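Local coordinates for transcriptional regulator (Streptococcus thermophilus LMD-9, PDB 5JUF), which probably acts as a quorum-sensing transcriptional activator of the RNPP family that switches on competence genes in answer to a signalling peptide, at residues V34-R39 against L49-Y54; Q151-R156 against F184-K189; R190-E195 against V230-A235. All coordinates share one frame; numbering follows the deposited sequence.

How the contacts relate
Three contacts in series along the chain sample two parts of this all-helical regulator. Contact 1 joins helices 34-41 and 49-59 of the helix-turn-helix region, whereas contacts 2 and 3 both lie in the tetratricopeptide region and share helix 181-192. The centres of contacts 1 and 2 are about 22 Å apart, yet the two meet where Gln-36 bonds Gln-151 across the domain interface. Contacts 2 and 3, about 14 Å between centres, also touch and border one sulfate. Contacts 1 and 3 lie about 31 Å apart between centres. Read together, they lead from the probable DNA-binding head into the helical scaffold against which it packs in this apo structure.

Contact 1: V34-R39 against L49-Y54; sequences VRQLIR and LDRLSY
Gln-36 and Arg-51 face each other from helices 34-41 and 49-59, whose backbones stay well apart, the two CA atoms lying 9.3 Å from each other. The gap is bridged by these two side chains, which meet at about a right angle to present flat groups that are nearly parallel. The amide of Gln-36 lies over one face of the Arg-51 guanidinium with only 17° between the planes. Its OE1 sits 3.3 Å above the guanidinium plane, displaced toward the rim, and lies 3.4 Å from Arg-51 CZ. This is van der Waals and electrostatic contact rather than a hydrogen bond: OE1 is badly placed for the NE hydrogen, and Gln-36 NE2 and Arg-51 NH2, 3.4 Å apart, are both donors. The polar atoms of the amide have other partners. Gln-36 OE1 accepts from the backbone N of Thr-33, just before its helix, and NE2 donates to Gln-151 OE1, so that the amide is held at both ends and its rotation is fixed. Arg-51 has weaker ties, a long ion pair to Glu-118 and a weak hydrogen bond from NH1 to Glu-31 O. A bend at chi2 (-103°) brings its guanidinium round under the glutamine, whose own chain runs extended beyond CG. The partial negative charge of OE1 above the cation would probably favour the pairing. Helix 34-41 occupies the place of the recognition helix in helix-turn-helix folds. Here Arg-35 makes salt bridges to Glu-146 and Asp-147, and Arg-39 to Glu-117, all in the tetratricopeptide region, an arrangement consistent with a DNA-binding face occupied in the apo state. The contact itself belongs to the compact helical bundle typical of such DNA-binding domains.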
loop_
_atom_site.group_PDB
_atom_site.type_symbol
_atom_site.label_atom_id
_atom_site.label_comp_id
_atom_site.label_asym_id
_atom_site.label_seq_id
_atom_site.Cartn_x
_atom_site.Cartn_y
_atom_site.Cartn_z
ATOM N N VAL A 34 10.859 -6.401 17.859
ATOM C CA VAL A 34 10.819 -6.134 19.295
ATOM C C VAL A 34 9.835 -5.014 19.610
ATOM O O VAL A 34 9.035 -5.129 20.543
ATOM C CB VAL A 34 12.234 -5.850 19.838
ATOM C CG1 VAL A 34 12.176 -5.325 21.285
ATOM C CG2 VAL A 34 13.063 -7.137 19.782
ATOM N N ARG A 35 9.855 -3.922 18.840
ATOM C CA ARG A 35 8.890 -2.846 19.107
ATOM C C ARG A 35 7.446 -3.322 18.901
ATOM O O ARG A 35 6.549 -2.946 19.664
ATOM C CB ARG A 35 9.190 -1.613 18.240
ATOM C CG ARG A 35 10.511 -0.900 18.634
ATOM C CD ARG A 35 10.758 0.401 17.864
ATOM N NE ARG A 35 11.005 0.179 16.439
ATOM C CZ ARG A 35 11.267 1.147 15.569
ATOM N NH1 ARG A 35 11.327 2.408 15.973
ATOM N NH2 ARG A 35 11.474 0.855 14.297
ATOM N N GLN A 36 7.205 -4.163 17.892
ATOM C CA GLN A 36 5.866 -4.729 17.713
ATOM C C GLN A 36 5.460 -5.569 18.916
ATOM O O GLN A 36 4.308 -5.509 19.364
ATOM C CB GLN A 36 5.801 -5.575 16.437
ATOM C CG GLN A 36 5.810 -4.746 15.137
ATOM C CD GLN A 36 6.103 -5.572 13.894
ATOM O OE1 GLN A 36 6.343 -6.785 13.966
ATOM N NE2 GLN A 36 6.098 -4.911 12.736
ATOM N N LEU A 37 6.396 -6.359 19.455
ATOM C CA LEU A 37 6.067 -7.177 20.612
ATOM C C LEU A 37 5.830 -6.310 21.845
ATOM O O LEU A 37 4.902 -6.575 22.613
ATOM C CB LEU A 37 7.164 -8.220 20.863
ATOM C CG LEU A 37 6.989 -9.078 22.132
ATOM C CD1 LEU A 37 5.685 -9.885 22.117
ATOM C CD2 LEU A 37 8.204 -10.008 22.320
ATOM N N ILE A 38 6.620 -5.245 22.026
ATOM C CA ILE A 38 6.403 -4.327 23.150
ATOM C C ILE A 38 4.997 -3.740 23.108
ATOM O O ILE A 38 4.299 -3.655 24.134
ATOM C CB ILE A 38 7.465 -3.210 23.152
ATOM C CG1 ILE A 38 8.820 -3.762 23.600
ATOM C CG2 ILE A 38 7.039 -2.062 24.063
ATOM C CD1 ILE A 38 9.970 -2.782 23.370
ATOM N N ARG A 39 4.576 -3.280 21.930
ATOM C CA ARG A 39 3.249 -2.672 21.816
ATOM C C ARG A 39 2.149 -3.690 22.090
ATOM O O ARG A 39 1.126 -3.361 22.706
ATOM C CB ARG A 39 3.086 -2.038 20.432
ATOM C CG ARG A 39 3.814 -0.700 20.290
ATOM C CD ARG A 39 3.436 -0.016 18.977
ATOM N NE ARG A 39 3.833 -0.784 17.795
ATOM C CZ ARG A 39 5.007 -0.659 17.190
ATOM N NH1 ARG A 39 5.924 0.197 17.670
ATOM N NH2 ARG A 39 5.276 -1.391 16.118
ATOM N N LEU A 49 -3.713 -12.467 13.469
ATOM C CA LEU A 49 -3.638 -13.923 13.445
ATOM C C LEU A 49 -2.218 -14.407 13.182
ATOM O O LEU A 49 -1.742 -15.339 13.836
ATOM C CB LEU A 49 -4.579 -14.479 12.369
ATOM C CG LEU A 49 -5.970 -14.858 12.852
ATOM C CD1 LEU A 49 -6.808 -15.452 11.707
ATOM C CD2 LEU A 49 -5.823 -15.844 13.996
ATOM N N ASP A 50 -1.535 -13.791 12.215
ATOM C CA ASP A 50 -0.185 -14.222 11.859
ATOM C C ASP A 50 0.800 -13.983 13.005
ATOM O O ASP A 50 1.589 -14.870 13.347
ATOM C CB ASP A 50 0.279 -13.503 10.591
ATOM C CG ASP A 50 -0.433 -14.003 9.327
ATOM O OD1 ASP A 50 -1.034 -15.101 9.341
ATOM O OD2 ASP A 50 -0.377 -13.287 8.309
ATOM N N ARG A 51 0.777 -12.789 13.604
ATOM C CA ARG A 51 1.672 -12.521 14.739
ATOM C C ARG A 51 1.354 -13.418 15.927
ATOM O O ARG A 51 2.265 -13.896 16.620
ATOM C CB ARG A 51 1.575 -11.054 15.167
ATOM C CG ARG A 51 1.850 -10.046 14.057
ATOM C CD ARG A 51 3.219 -9.422 14.131
ATOM N NE ARG A 51 3.280 -8.204 13.324
ATOM C CZ ARG A 51 3.791 -8.128 12.098
ATOM N NH1 ARG A 51 4.324 -9.189 11.523
ATOM N NH2 ARG A 51 3.781 -6.979 11.445
ATOM N N LEU A 52 0.064 -13.623 16.209
ATOM C CA LEU A 52 -0.317 -14.492 17.317
ATOM C C LEU A 52 0.164 -15.919 17.079
ATOM O O LEU A 52 0.671 -16.576 17.999
ATOM C CB LEU A 52 -1.836 -14.460 17.513
ATOM C CG LEU A 52 -2.372 -15.165 18.768
ATOM C CD1 LEU A 52 -1.918 -14.432 20.016
ATOM C CD2 LEU A 52 -3.902 -15.315 18.750
ATOM N N SER A 53 0.016 -16.419 15.848
ATOM C CA SER A 53 0.502 -17.764 15.534
ATOM C C SER A 53 2.014 -17.870 15.723
ATOM O O SER A 53 2.513 -18.862 16.270
ATOM C CB SER A 53 0.119 -18.139 14.105
ATOM O OG SER A 53 0.694 -19.384 13.758
ATOM N N TYR A 54 2.760 -16.858 15.271
ATOM C CA TYR A 54 4.204 -16.837 15.495
ATOM C C TYR A 54 4.536 -16.847 16.986
ATOM O O TYR A 54 5.399 -17.609 17.440
ATOM C CB TYR A 54 4.823 -15.603 14.823
ATOM C CG TYR A 54 6.308 -15.447 15.110
ATOM C CD1 TYR A 54 7.251 -16.207 14.413
ATOM C CD2 TYR A 54 6.766 -14.552 16.083
ATOM C CE1 TYR A 54 8.623 -16.084 14.685
ATOM C CE2 TYR A 54 8.136 -14.438 16.372
ATOM C CZ TYR A 54 9.053 -15.205 15.659
ATOM O OH TYR A 54 10.406 -15.086 15.936
#

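Contact 2: Q151-R156 against F184-K189; sequences QVKRKR and FERIIK. With SO4 (sulfate ion), chain D.
Arg-186 reaches from helix 181-192 to the backbone of Lys-153, where its NH1 donates to Lys-153 O at 3.0 Å with an N-H...O angle of 150°. The arginine leaves its helix with CG opposite the backbone N (chi1 -174°), and a bend at chi3 turns NH1 onto that oxygen. The donor stands above the carbonyl plane, 61° out of it, and NE adds a second, weak bond. NH1 also abuts the aliphatic part of the lysine, 3.3 Å from Lys-153 CG, which lies at the guanidinium edge. Ile-187 completes the first shell, placing CD1 4.2 Å from Lys-153 CA. A type I turn from Val-152 to Lys-155 positions the carbonyl, closed by the bond from Lys-155 N to Val-152 O. Lys-153 leads its ammonium group away from Arg-186, toward a weak, long ion pair with Glu-150. Farther out, Lys-189 NZ holds a sulfate, probably from the crystallisation liquor, through O1 at 2.8 Å; Arg-190 binds it too, but the modelled approach of Arg-156 is too short to be trusted. The turn ending helix 139-152 thus meets helix 181-192, its next-but-one neighbour beyond helix 160-173, consistent with a tetratricopeptide superhelix.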
loop_
_atom_site.group_PDB
_atom_site.type_symbol
_atom_site.label_atom_id
_atom_site.label_comp_id
_atom_site.label_asym_id
_atom_site.label_seq_id
_atom_site.Cartn_x
_atom_site.Cartn_y
_atom_site.Cartn_z
ATOM N N GLN A 151 10.023 -5.440 7.417
ATOM C CA GLN A 151 9.522 -6.780 7.124
ATOM C C GLN A 151 9.139 -6.932 5.655
ATOM O O GLN A 151 9.466 -7.945 5.031
ATOM C CB GLN A 151 8.330 -7.081 8.037
ATOM C CG GLN A 151 8.767 -7.191 9.506
ATOM C CD GLN A 151 7.612 -7.279 10.478
ATOM O OE1 GLN A 151 6.569 -6.649 10.282
ATOM N NE2 GLN A 151 7.802 -8.039 11.556
ATOM N N VAL A 152 8.453 -5.946 5.085
ATOM C CA VAL A 152 8.005 -6.072 3.695
ATOM C C VAL A 152 9.193 -6.082 2.744
ATOM O O VAL A 152 9.194 -6.803 1.740
ATOM C CB VAL A 152 7.025 -4.939 3.346
ATOM C CG1 VAL A 152 6.738 -4.908 1.844
ATOM C CG2 VAL A 152 5.740 -5.116 4.098
ATOM N N LYS A 153 10.231 -5.289 3.040
ATOM C CA LYS A 153 11.343 -5.181 2.104
ATOM C C LYS A 153 12.132 -6.480 1.982
ATOM O O LYS A 153 12.909 -6.628 1.032
ATOM C CB LYS A 153 12.271 -4.020 2.504
ATOM C CG LYS A 153 13.291 -4.388 3.549
ATOM C CD LYS A 153 14.297 -3.266 3.757
ATOM C CE LYS A 153 13.608 -1.992 4.181
ATOM N NZ LYS A 153 14.579 -0.908 4.534
ATOM N N ARG A 154 11.934 -7.431 2.897
ATOM C CA ARG A 154 12.543 -8.751 2.788
ATOM C C ARG A 154 11.683 -9.756 2.020
ATOM O O ARG A 154 12.195 -10.819 1.639
ATOM C CB ARG A 154 12.841 -9.326 4.179
ATOM C CG ARG A 154 13.607 -8.410 5.119
ATOM C CD ARG A 154 13.925 -9.141 6.427
ATOM N NE ARG A 154 13.866 -8.279 7.610
ATOM C CZ ARG A 154 14.281 -8.652 8.820
ATOM N NH1 ARG A 154 14.196 -7.822 9.861
ATOM N NH2 ARG A 154 14.792 -9.867 8.985
ATOM N N LYS A 155 10.411 -9.446 1.774
ATOM C CA LYS A 155 9.478 -10.363 1.128
ATOM C C LYS A 155 9.593 -10.311 -0.394
ATOM O O LYS A 155 10.013 -9.311 -0.978
ATOM C CB LYS A 155 8.033 -10.021 1.529
ATOM C CG LYS A 155 7.784 -10.131 3.062
ATOM C CD LYS A 155 6.333 -9.791 3.441
ATOM C CE LYS A 155 5.362 -10.876 2.981
ATOM N NZ LYS A 155 3.976 -10.705 3.532
ATOM N N ARG A 156 9.186 -11.415 -1.038
ATOM C CA ARG A 156 9.054 -11.473 -2.486
ATOM C C ARG A 156 7.618 -11.619 -2.958
ATOM O O ARG A 156 7.336 -11.307 -4.123
ATOM C CB ARG A 156 9.900 -12.626 -3.051
ATOM C CG ARG A 156 11.374 -12.314 -2.926
ATOM C CD ARG A 156 12.282 -13.528 -3.047
ATOM N NE ARG A 156 13.486 -13.273 -2.259
ATOM C CZ ARG A 156 14.594 -12.720 -2.741
ATOM N NH1 ARG A 156 14.668 -12.385 -4.022
ATOM N NH2 ARG A 156 15.629 -12.508 -1.943
ATOM N N PHE A 184 15.239 0.894 -4.129
ATOM C CA PHE A 184 14.127 1.193 -5.025
ATOM C C PHE A 184 14.041 0.155 -6.138
ATOM O O PHE A 184 12.959 -0.377 -6.429
ATOM C CB PHE A 184 14.284 2.615 -5.574
ATOM C CG PHE A 184 13.148 3.076 -6.459
ATOM C CD1 PHE A 184 11.847 3.122 -5.992
ATOM C CD2 PHE A 184 13.400 3.513 -7.748
ATOM C CE1 PHE A 184 10.817 3.563 -6.809
ATOM C CE2 PHE A 184 12.377 3.961 -8.563
ATOM C CZ PHE A 184 11.086 3.986 -8.093
ATOM N N GLU A 185 15.187 -0.175 -6.747
ATOM C CA GLU A 185 15.212 -1.185 -7.803
ATOM C C GLU A 185 14.738 -2.537 -7.291
ATOM O O GLU A 185 14.024 -3.260 -7.995
ATOM C CB GLU A 185 16.625 -1.312 -8.377
ATOM C CG GLU A 185 17.094 -0.105 -9.179
ATOM C CD GLU A 185 16.319 0.082 -10.469
ATOM O OE1 GLU A 185 16.327 1.209 -11.007
ATOM O OE2 GLU A 185 15.705 -0.896 -10.943
ATOM N N ARG A 186 15.167 -2.913 -6.086
ATOM C CA ARG A 186 14.733 -4.166 -5.483
ATOM C C ARG A 186 13.221 -4.189 -5.285
ATOM O O ARG A 186 12.554 -5.167 -5.636
ATOM C CB ARG A 186 15.456 -4.364 -4.153
ATOM C CG ARG A 186 15.214 -5.699 -3.481
ATOM C CD ARG A 186 16.187 -5.883 -2.308
ATOM N NE ARG A 186 15.547 -5.681 -1.008
ATOM C CZ ARG A 186 16.192 -5.301 0.091
ATOM N NH1 ARG A 186 15.534 -5.148 1.228
ATOM N NH2 ARG A 186 17.494 -5.056 0.050
ATOM N N ILE A 187 12.661 -3.112 -4.727
ATOM C CA ILE A 187 11.211 -3.043 -4.544
ATOM C C ILE A 187 10.495 -3.069 -5.892
ATOM O O ILE A 187 9.506 -3.791 -6.066
ATOM C CB ILE A 187 10.832 -1.796 -3.726
ATOM C CG1 ILE A 187 11.450 -1.849 -2.328
ATOM C CG2 ILE A 187 9.296 -1.660 -3.592
ATOM C CD1 ILE A 187 10.886 -2.944 -1.441
ATOM N N ILE A 188 10.979 -2.277 -6.861
ATOM C CA ILE A 188 10.367 -2.223 -8.198
ATOM C C ILE A 188 10.276 -3.618 -8.797
ATOM O O ILE A 188 9.223 -4.040 -9.289
ATOM C CB ILE A 188 11.184 -1.310 -9.141
ATOM C CG1 ILE A 188 11.065 0.163 -8.788
ATOM C CG2 ILE A 188 10.775 -1.521 -10.592
ATOM C CD1 ILE A 188 9.958 0.475 -7.902
ATOM N N LYS A 189 11.410 -4.325 -8.820
ATOM C CA LYS A 189 11.473 -5.636 -9.452
ATOM C C LYS A 189 10.480 -6.599 -8.822
ATOM O O LYS A 189 9.833 -7.382 -9.522
ATOM C CB LYS A 189 12.888 -6.201 -9.350
ATOM C CG LYS A 189 12.978 -7.689 -9.722
ATOM C CD LYS A 189 14.375 -8.293 -9.532
ATOM C CE LYS A 189 14.376 -9.777 -9.909
ATOM N NZ LYS A 189 15.721 -10.415 -9.850
HETATM S S SO4 D . 14.977 -11.000 -6.115
HETATM O O1 SO4 D . 15.853 -11.357 -7.228
HETATM O O2 SO4 D . 13.713 -10.477 -6.630
HETATM O O3 SO4 D . 14.723 -12.189 -5.303
HETATM O O4 SO4 D . 15.637 -9.986 -5.293
#

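Contact 3: R190-E195 against V230-A235; sequences RVLNQE and VDKALA. With SO4 (sulfate ion), chain D.
A single ammonium group is shared by two main-chain carbonyls: Lys-232 NZ donates to Leu-192 O at 2.9 Å and to Gln-194 O at a modelled 2.5 Å, a length so short that its exact value is doubtful. The two acceptors are approached differently. The bond to Gln-194 O lies in the carbonyl plane and approaches roughly end-on, at a C=O...N angle of 160°, whereas the nitrogen stands above the plane of Leu-192 O. Lys-232 runs extended from its helix as far as CE and then turns at chi4 (76°), which swings NZ in between the oxygens. Its chain packs on the way, CD coming 4.1 Å from Leu-192 CD2. Both oxygens lie where helix 181-192 gives way to loop, and Lys-232 supplies each with a donor; a positive charge there would probably also suit the helix dipole. The departing chain is fixed further by Gln-194, whose NE2 donates to Arg-190 O at 2.8 Å in an almost perfectly straight bond, while Asn-193 N reaches that oxygen from the opposite face. Gln-194 also ties this turn to Arg-156 O and, through OE1, to Phe-158 N. On another side Arg-190 NH2 binds the sulfate, 3.0 Å from its O4. Helix 226-240 is thereby joined to the end of helix 181-192, with helix 200-219 packing on Val-191 and Leu-192 through Leu-206, Leu-210 and Ile-213, and helix 246-260 meeting Val-230, Ala-233 and Leu-234 through Val-249.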
loop_
_atom_site.group_PDB
_atom_site.type_symbol
_atom_site.label_atom_id
_atom_site.label_comp_id
_atom_site.label_asym_id
_atom_site.label_seq_id
_atom_site.Cartn_x
_atom_site.Cartn_y
_atom_site.Cartn_z
ATOM N N ARG A 190 10.355 -6.572 -7.495
ATOM C CA ARG A 190 9.450 -7.514 -6.853
ATOM C C ARG A 190 7.994 -7.145 -7.125
ATOM O O ARG A 190 7.163 -8.029 -7.353
ATOM C CB ARG A 190 9.761 -7.597 -5.363
ATOM C CG ARG A 190 11.078 -8.368 -5.128
ATOM C CD ARG A 190 11.567 -8.255 -3.693
ATOM N NE ARG A 190 12.939 -8.732 -3.599
ATOM C CZ ARG A 190 13.631 -8.807 -2.470
ATOM N NH1 ARG A 190 13.071 -8.439 -1.326
ATOM N NH2 ARG A 190 14.886 -9.248 -2.492
ATOM N N VAL A 191 7.675 -5.852 -7.157
ATOM C CA VAL A 191 6.306 -5.454 -7.481
ATOM C C VAL A 191 5.932 -5.917 -8.888
ATOM O O VAL A 191 4.812 -6.396 -9.128
ATOM C CB VAL A 191 6.130 -3.935 -7.311
ATOM C CG1 VAL A 191 4.816 -3.471 -7.973
ATOM C CG2 VAL A 191 6.142 -3.546 -5.814
ATOM N N LEU A 192 6.871 -5.809 -9.830
ATOM C CA LEU A 192 6.617 -6.237 -11.204
ATOM C C LEU A 192 6.430 -7.743 -11.324
ATOM O O LEU A 192 5.863 -8.208 -12.320
ATOM C CB LEU A 192 7.767 -5.785 -12.107
ATOM C CG LEU A 192 7.862 -4.279 -12.361
ATOM C CD1 LEU A 192 9.174 -3.935 -13.067
ATOM C CD2 LEU A 192 6.650 -3.825 -13.201
ATOM N N ASN A 193 6.902 -8.512 -10.343
ATOM C CA ASN A 193 6.809 -9.961 -10.350
ATOM C C ASN A 193 5.563 -10.492 -9.643
ATOM O O ASN A 193 5.366 -11.707 -9.618
ATOM C CB ASN A 193 8.055 -10.577 -9.681
ATOM C CG ASN A 193 9.333 -10.356 -10.476
ATOM O OD1 ASN A 193 9.310 -10.192 -11.695
ATOM N ND2 ASN A 193 10.464 -10.365 -9.780
ATOM N N GLN A 194 4.752 -9.634 -9.021
ATOM C CA GLN A 194 3.516 -10.103 -8.401
ATOM C C GLN A 194 2.559 -10.652 -9.455
ATOM O O GLN A 194 2.462 -10.129 -10.576
ATOM C CB GLN A 194 2.842 -8.974 -7.618
ATOM C CG GLN A 194 3.685 -8.420 -6.461
ATOM C CD GLN A 194 4.266 -9.521 -5.600
ATOM O OE1 GLN A 194 3.541 -10.213 -4.881
ATOM N NE2 GLN A 194 5.581 -9.705 -5.681
ATOM N N GLU A 195 1.841 -11.715 -9.115
ATOM C CA GLU A 195 0.903 -12.218 -10.108
ATOM C C GLU A 195 -0.418 -11.464 -10.023
ATOM O O GLU A 195 -0.803 -10.947 -8.971
ATOM C CB GLU A 195 0.666 -13.723 -9.982
ATOM C CG GLU A 195 0.640 -14.266 -8.597
ATOM C CD GLU A 195 0.662 -15.784 -8.600
ATOM O OE1 GLU A 195 -0.272 -16.398 -8.045
ATOM O OE2 GLU A 195 1.612 -16.363 -9.174
ATOM N N VAL A 230 4.703 -0.288 -17.753
ATOM C CA VAL A 230 3.555 0.011 -18.611
ATOM C C VAL A 230 2.771 -1.260 -18.932
ATOM O O VAL A 230 1.539 -1.296 -18.815
ATOM C CB VAL A 230 4.020 0.720 -19.895
ATOM C CG1 VAL A 230 2.878 0.777 -20.919
ATOM C CG2 VAL A 230 4.536 2.121 -19.568
ATOM N N ASP A 231 3.472 -2.316 -19.363
ATOM C CA ASP A 231 2.803 -3.563 -19.728
ATOM C C ASP A 231 2.075 -4.185 -18.543
ATOM O O ASP A 231 0.961 -4.704 -18.695
ATOM C CB ASP A 231 3.809 -4.559 -20.308
ATOM C CG ASP A 231 4.269 -4.178 -21.696
ATOM O OD1 ASP A 231 3.546 -3.417 -22.382
ATOM O OD2 ASP A 231 5.352 -4.652 -22.104
ATOM N N LYS A 232 2.681 -4.156 -17.356
ATOM C CA LYS A 232 1.974 -4.736 -16.216
ATOM C C LYS A 232 0.753 -3.907 -15.834
ATOM O O LYS A 232 -0.269 -4.465 -15.419
ATOM C CB LYS A 232 2.897 -4.902 -15.007
ATOM C CG LYS A 232 2.341 -5.927 -14.015
ATOM C CD LYS A 232 3.252 -6.175 -12.842
ATOM C CE LYS A 232 2.769 -7.366 -12.005
ATOM N NZ LYS A 232 3.054 -8.713 -12.612
ATOM N N ALA A 233 0.832 -2.581 -15.963
ATOM C CA ALA A 233 -0.337 -1.754 -15.684
ATOM C C ALA A 233 -1.470 -2.078 -16.655
ATOM O O ALA A 233 -2.638 -2.165 -16.256
ATOM C CB ALA A 233 0.040 -0.268 -15.758
ATOM N N LEU A 234 -1.138 -2.274 -17.934
ATOM C CA LEU A 234 -2.164 -2.621 -18.916
ATOM C C LEU A 234 -2.777 -3.984 -18.613
ATOM O O LEU A 234 -3.979 -4.194 -18.805
ATOM C CB LEU A 234 -1.572 -2.602 -20.327
ATOM C CG LEU A 234 -1.189 -1.233 -20.907
ATOM C CD1 LEU A 234 -0.420 -1.423 -22.190
ATOM C CD2 LEU A 234 -2.425 -0.379 -21.146
ATOM N N ALA A 235 -1.965 -4.925 -18.137
ATOM C CA ALA A 235 -2.487 -6.243 -17.791
ATOM C C ALA A 235 -3.434 -6.172 -16.595
ATOM O O ALA A 235 -4.471 -6.843 -16.580
ATOM C CB ALA A 235 -1.330 -7.203 -17.499
HETATM S S SO4 D . 14.977 -11.000 -6.115
HETATM O O1 SO4 D . 15.853 -11.357 -7.228
HETATM O O2 SO4 D . 13.713 -10.477 -6.630
HETATM O O3 SO4 D . 14.723 -12.189 -5.303
HETATM O O4 SO4 D . 15.637 -9.986 -5.293
#